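Local coordinates for racemase (Pseudovibrio sp. JE062, PDB 3MKC), which belongs to the enolase superfamily, pairing a mandelate racemase/muconate lactonizing enzyme-type N-terminal domain with an enolase-type C-terminal barrel domain, at residues Y328-G333 with F366-A371; P313-W316 with T321-A324. All coordinates share one frame; numbering follows the deposited sequence.

Both contacts use helix 319-331, one near its start and the other at its end, and all four segments belong to the enolase-type C-terminal barrel domain. Along the chain they come in series: contact 2 closes across the short turn from the loop after strand 310-311 into the helix, and contact 1 then joins the last turn of that helix to a segment 33 residues further on. Their centres lie about 12 Å apart, contact 2 nearer the middle of the chain. They touch where Tyr328 CE2 packs on Pro313 CD at 3.4 Å. One helix thus meets the loop that leads into it near its start and the segment at strand 366-367 near its end.

Contact 1 (Y328-G333 with F366-A371); sequences YQFAVG and FAKPTA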
loop_
_atom_site.group_PDB
_atom_site.type_symbol
_atom_site.label_atom_id
_atom_site.label_comp_id
_atom_site.label_asym_id
_atom_site.label_seq_id
_atom_site.Cartn_x
_atom_site.Cartn_y
_atom_site.Cartn_z
ATOM N N TYR A 328 4.104 -5.033 -7.967
ATOM C CA TYR A 328 4.443 -3.616 -8.078
ATOM C C TYR A 328 5.959 -3.412 -7.972
ATOM O O TYR A 328 6.583 -2.794 -8.839
ATOM C CB TYR A 328 3.755 -2.817 -6.964
ATOM C CG TYR A 328 4.332 -1.424 -6.807
ATOM C CD1 TYR A 328 3.906 -0.378 -7.620
ATOM C CD2 TYR A 328 5.384 -1.183 -5.916
ATOM C CE1 TYR A 328 4.521 0.874 -7.561
ATOM C CE2 TYR A 328 6.004 0.061 -5.851
ATOM C CZ TYR A 328 5.570 1.085 -6.680
ATOM O OH TYR A 328 6.205 2.307 -6.660
ATOM N N GLN A 329 6.559 -3.953 -6.916
ATOM C CA GLN A 329 7.993 -3.767 -6.720
ATOM C C GLN A 329 8.838 -4.326 -7.854
ATOM O O GLN A 329 9.884 -3.775 -8.179
ATOM C CB GLN A 329 8.451 -4.372 -5.389
ATOM C CG GLN A 329 9.885 -3.987 -5.019
ATOM C CD GLN A 329 10.020 -2.521 -4.621
ATOM O OE1 GLN A 329 9.113 -1.717 -4.833
ATOM N NE2 GLN A 329 11.168 -2.168 -4.047
ATOM N N PHE A 330 8.393 -5.416 -8.465
ATOM C CA PHE A 330 9.153 -5.991 -9.567
ATOM C C PHE A 330 9.131 -5.156 -10.844
ATOM O O PHE A 330 10.176 -4.901 -11.446
ATOM C CB PHE A 330 8.641 -7.398 -9.889
ATOM C CG PHE A 330 9.360 -8.484 -9.142
ATOM C CD1 PHE A 330 10.669 -8.820 -9.478
ATOM C CD2 PHE A 330 8.743 -9.148 -8.085
ATOM C CE1 PHE A 330 11.361 -9.805 -8.765
ATOM C CE2 PHE A 330 9.426 -10.131 -7.368
ATOM C CZ PHE A 330 10.741 -10.457 -7.712
ATOM N N ALA A 331 7.946 -4.710 -11.244
ATOM C CA ALA A 331 7.818 -3.967 -12.495
ATOM C C ALA A 331 7.801 -2.446 -12.403
ATOM O O ALA A 331 8.199 -1.769 -13.349
ATOM C CB ALA A 331 6.570 -4.429 -13.221
ATOM N N VAL A 332 7.341 -1.924 -11.275
ATOM C CA VAL A 332 7.197 -0.478 -11.098
ATOM C C VAL A 332 8.108 0.166 -10.064
ATOM O O VAL A 332 8.623 1.264 -10.288
ATOM C CB VAL A 332 5.740 -0.143 -10.712
ATOM C CG1 VAL A 332 5.512 1.363 -10.758
ATOM C CG2 VAL A 332 4.779 -0.875 -11.647
ATOM N N GLY A 333 8.291 -0.510 -8.931
ATOM C CA GLY A 333 9.117 0.013 -7.852
ATOM C C GLY A 333 10.418 0.679 -8.254
ATOM O O GLY A 333 11.145 0.182 -9.116
ATOM N N PHE A 366 11.736 -11.789 -2.067
ATOM C CA PHE A 366 10.770 -12.539 -2.860
ATOM C C PHE A 366 11.266 -12.787 -4.274
ATOM O O PHE A 366 11.924 -11.939 -4.868
ATOM C CB PHE A 366 9.439 -11.787 -2.929
ATOM C CG PHE A 366 8.729 -11.695 -1.616
ATOM C CD1 PHE A 366 8.367 -12.848 -0.924
ATOM C CD2 PHE A 366 8.420 -10.459 -1.063
ATOM C CE1 PHE A 366 7.711 -12.775 0.298
ATOM C CE2 PHE A 366 7.761 -10.370 0.164
ATOM C CZ PHE A 366 7.406 -11.533 0.848
ATOM N N ALA A 367 10.947 -13.962 -4.806
ATOM C CA ALA A 367 11.333 -14.321 -6.162
ATOM C C ALA A 367 10.232 -13.823 -7.085
ATOM O O ALA A 367 9.156 -13.445 -6.625
ATOM C CB ALA A 367 11.468 -15.838 -6.289
ATOM N N LYS A 368 10.495 -13.830 -8.385
ATOM C CA LYS A 368 9.501 -13.377 -9.352
ATOM C C LYS A 368 8.248 -14.239 -9.319
ATOM O O LYS A 368 8.332 -15.465 -9.293
ATOM C CB LYS A 368 10.094 -13.395 -10.763
ATOM C CG LYS A 368 11.314 -12.495 -10.910
ATOM C CD LYS A 368 11.660 -12.225 -12.366
ATOM C CE LYS A 368 12.109 -13.466 -13.092
ATOM N NZ LYS A 368 12.621 -13.122 -14.454
ATOM N N PRO A 369 7.061 -13.612 -9.290
ATOM C CA PRO A 369 5.824 -14.398 -9.265
ATOM C C PRO A 369 5.755 -15.276 -10.512
ATOM O O PRO A 369 6.202 -14.871 -11.581
ATOM C CB PRO A 369 4.742 -13.325 -9.244
ATOM C CG PRO A 369 5.387 -12.237 -8.438
ATOM C CD PRO A 369 6.781 -12.187 -9.038
ATOM N N THR A 370 5.206 -16.479 -10.375
ATOM C CA THR A 370 5.113 -17.398 -11.504
ATOM C C THR A 370 3.685 -17.724 -11.926
ATOM O O THR A 370 3.474 -18.447 -12.905
ATOM C CB THR A 370 5.824 -18.721 -11.187
ATOM O OG1 THR A 370 5.301 -19.255 -9.967
ATOM C CG2 THR A 370 7.327 -18.503 -11.041
ATOM N N ALA A 371 2.706 -17.202 -11.197
ATOM C CA ALA A 371 1.313 -17.469 -11.525
ATOM C C ALA A 371 0.694 -16.328 -12.323
ATOM O O ALA A 371 1.168 -15.191 -12.268
ATOM C CB ALA A 371 0.510 -17.700 -10.248
#
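Apolar packing joins the segments, and nearly all of it passes through the ring of Phe330, in the last turn of helix 319-331. Lys368 meets this ring with the aliphatic root of its chain: CB lies over one face, and CG approaches Phe330 CE1 to 3.4 Å, the lysine chain lying roughly perpendicular to the Phe330 side chain. The first torsion of Lys368 (chi1 -60°) sets CG beside the backbone N, and the chain bends at chi3, leading the ammonium end away from the aromatic ring. Pro369 comes in obliquely, its CD standing 3.7 Å from Phe330 CD2 and about as far from CE2.

A second set of contacts is between ring carbons and backbone. The carbonyl oxygen of Phe366 reaches Phe330 CZ at 3.4 Å, at the edge of the ring and near its plane, while Ala367 O sits obliquely, 3.4 Å from Phe330 CE2. No hydrogen bond crosses between the segments. Within 328-333, Tyr328 O accepts from both Val332 N at 2.7 Å and Gly333 N at 2.9 Å.

Phe366 shares backbone hydrogen bonds with Val138, pairing strand 366-367 antiparallel with strand 137-143, so the contact packs helix 319-331 against a short addition to the barrel-domain sheet; Phe330 also packs on Val138. Lys135 donates to the carbonyl oxygens of Gln329 and Gly333, and Thr133 OG1 is hydrogen-bonded to Phe330 O.

The buried phenyl ring reaches out from the helix to a short extended segment that meets it with methylenes and peptide oxygens. Such a joint rests on shape and van der Waals contact; the edge-on carbonyl of Phe366 probably adds a modest electrostatic attraction to the weakly positive ring hydrogens.

Contact 2 (P313-W316 with T321-A324); sequences PHNW and TSAA
The turn from the loop after strand 310-311 into helix 319-331, a strand-to-helix connection in the barrel domain, is spanned by Asn315 reaching across to Thr321 and Ser322 in the early part of the helix. The amide of Asn315 does the touching. A chi1 of 170° swings it away from the backbone N and over to the helix, where OD1 meets the methyl CG2 of Thr321 at 3.3 Å. The Asn315 and Thr321 side chains run alongside each other in opposing directions. On the other branch, ND2 stands 3.7 Å from Ser322 OG, a van der Waals neighbour and not a hydrogen bond; ND2 is hydrogen-bonded elsewhere in the structure.

A water supplies the polar link instead. It donates to Asn315 OD1 at 2.7 Å and accepts from Ser322 OG at 3.0 Å, which fixes the serine hydroxyl as donor in this bridge. OD1 therefore has a hydrogen-bonding partner in the water as well as its contact with the threonine methyl.

Thr321 divides its roles between its branches. CG2 packs on the amide, whereas OG1 is hydrogen-bonded to Glu47 and Asn289.

All three touching residues are buried, close to the centre of the chain. Asn315 N is hydrogen-bonded to Glu339 OE1 on strand 339-340, while the Asn315 side chain also touches Ala325 one turn along the helix. Ser322 packs against Tyr340 on that same strand, and Ala324 meets Leu294 of helix 293-306, leaving this early part of helix 319-331 between a barrel strand and the preceding helix.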
loop_
_atom_site.group_PDB
_atom_site.type_symbol
_atom_site.label_atom_id
_atom_site.label_comp_id
_atom_site.label_asym_id
_atom_site.label_seq_id
_atom_site.Cartn_x
_atom_site.Cartn_y
_atom_site.Cartn_z
ATOM N N PRO A 313 4.741 2.203 -1.630
ATOM C CA PRO A 313 3.308 2.247 -1.344
ATOM C C PRO A 313 2.903 1.691 0.006
ATOM O O PRO A 313 3.363 0.621 0.413
ATOM C CB PRO A 313 2.698 1.457 -2.500
ATOM C CG PRO A 313 3.688 1.642 -3.610
ATOM C CD PRO A 313 4.995 1.472 -2.885
ATOM N N HIS A 314 2.043 2.428 0.699
ATOM C CA HIS A 314 1.553 1.985 1.995
ATOM C C HIS A 314 0.850 0.658 1.741
ATOM O O HIS A 314 0.109 0.514 0.764
ATOM C CB HIS A 314 0.564 2.999 2.556
ATOM C CG HIS A 314 -0.134 2.542 3.798
ATOM N ND1 HIS A 314 0.520 2.366 4.999
ATOM C CD2 HIS A 314 -1.430 2.234 4.029
ATOM C CE1 HIS A 314 -0.346 1.973 5.916
ATOM N NE2 HIS A 314 -1.537 1.884 5.352
ATOM N N ASN A 315 1.090 -0.314 2.616
ATOM C CA ASN A 315 0.485 -1.624 2.464
ATOM C C ASN A 315 0.149 -2.238 3.817
ATOM O O ASN A 315 1.031 -2.714 4.533
ATOM C CB ASN A 315 1.425 -2.543 1.677
ATOM C CG ASN A 315 0.965 -3.992 1.676
ATOM O OD1 ASN A 315 -0.206 -4.280 1.909
ATOM N ND2 ASN A 315 1.887 -4.909 1.400
ATOM N N TRP A 316 -1.135 -2.199 4.159
ATOM C CA TRP A 316 -1.621 -2.765 5.408
ATOM C C TRP A 316 -3.075 -3.202 5.261
ATOM O O TRP A 316 -3.983 -2.585 5.816
ATOM C CB TRP A 316 -1.487 -1.756 6.552
ATOM C CG TRP A 316 -1.737 -2.375 7.890
ATOM C CD1 TRP A 316 -2.937 -2.478 8.541
ATOM C CD2 TRP A 316 -0.776 -3.052 8.709
ATOM N NE1 TRP A 316 -2.781 -3.183 9.713
ATOM C CE2 TRP A 316 -1.465 -3.548 9.840
ATOM C CE3 TRP A 316 0.601 -3.291 8.594
ATOM C CZ2 TRP A 316 -0.823 -4.272 10.853
ATOM C CZ3 TRP A 316 1.242 -4.013 9.603
ATOM C CH2 TRP A 316 0.526 -4.494 10.719
ATOM N N THR A 321 -3.623 -7.287 -1.348
ATOM C CA THR A 321 -2.752 -6.143 -1.581
ATOM C C THR A 321 -1.279 -6.552 -1.486
ATOM O O THR A 321 -0.438 -6.033 -2.223
ATOM C CB THR A 321 -3.064 -5.006 -0.586
ATOM O OG1 THR A 321 -4.399 -4.535 -0.818
ATOM C CG2 THR A 321 -2.087 -3.845 -0.756
ATOM N N SER A 322 -0.959 -7.486 -0.592
ATOM C CA SER A 322 0.427 -7.934 -0.472
ATOM C C SER A 322 0.899 -8.532 -1.797
ATOM O O SER A 322 2.062 -8.380 -2.174
ATOM C CB SER A 322 0.574 -8.974 0.644
ATOM O OG SER A 322 0.557 -8.360 1.923
ATOM N N ALA A 323 -0.002 -9.208 -2.506
ATOM C CA ALA A 323 0.346 -9.803 -3.786
ATOM C C ALA A 323 0.612 -8.700 -4.809
ATOM O O ALA A 323 1.597 -8.748 -5.556
ATOM C CB ALA A 323 -0.784 -10.705 -4.275
ATOM N N ALA A 324 -0.271 -7.708 -4.842
ATOM C CA ALA A 324 -0.116 -6.600 -5.775
ATOM C C ALA A 324 1.199 -5.884 -5.497
ATOM O O ALA A 324 1.888 -5.464 -6.427
ATOM C CB ALA A 324 -1.286 -5.618 -5.644
HETATM O O HOH W 1 -1.413 -6.343 3.076
#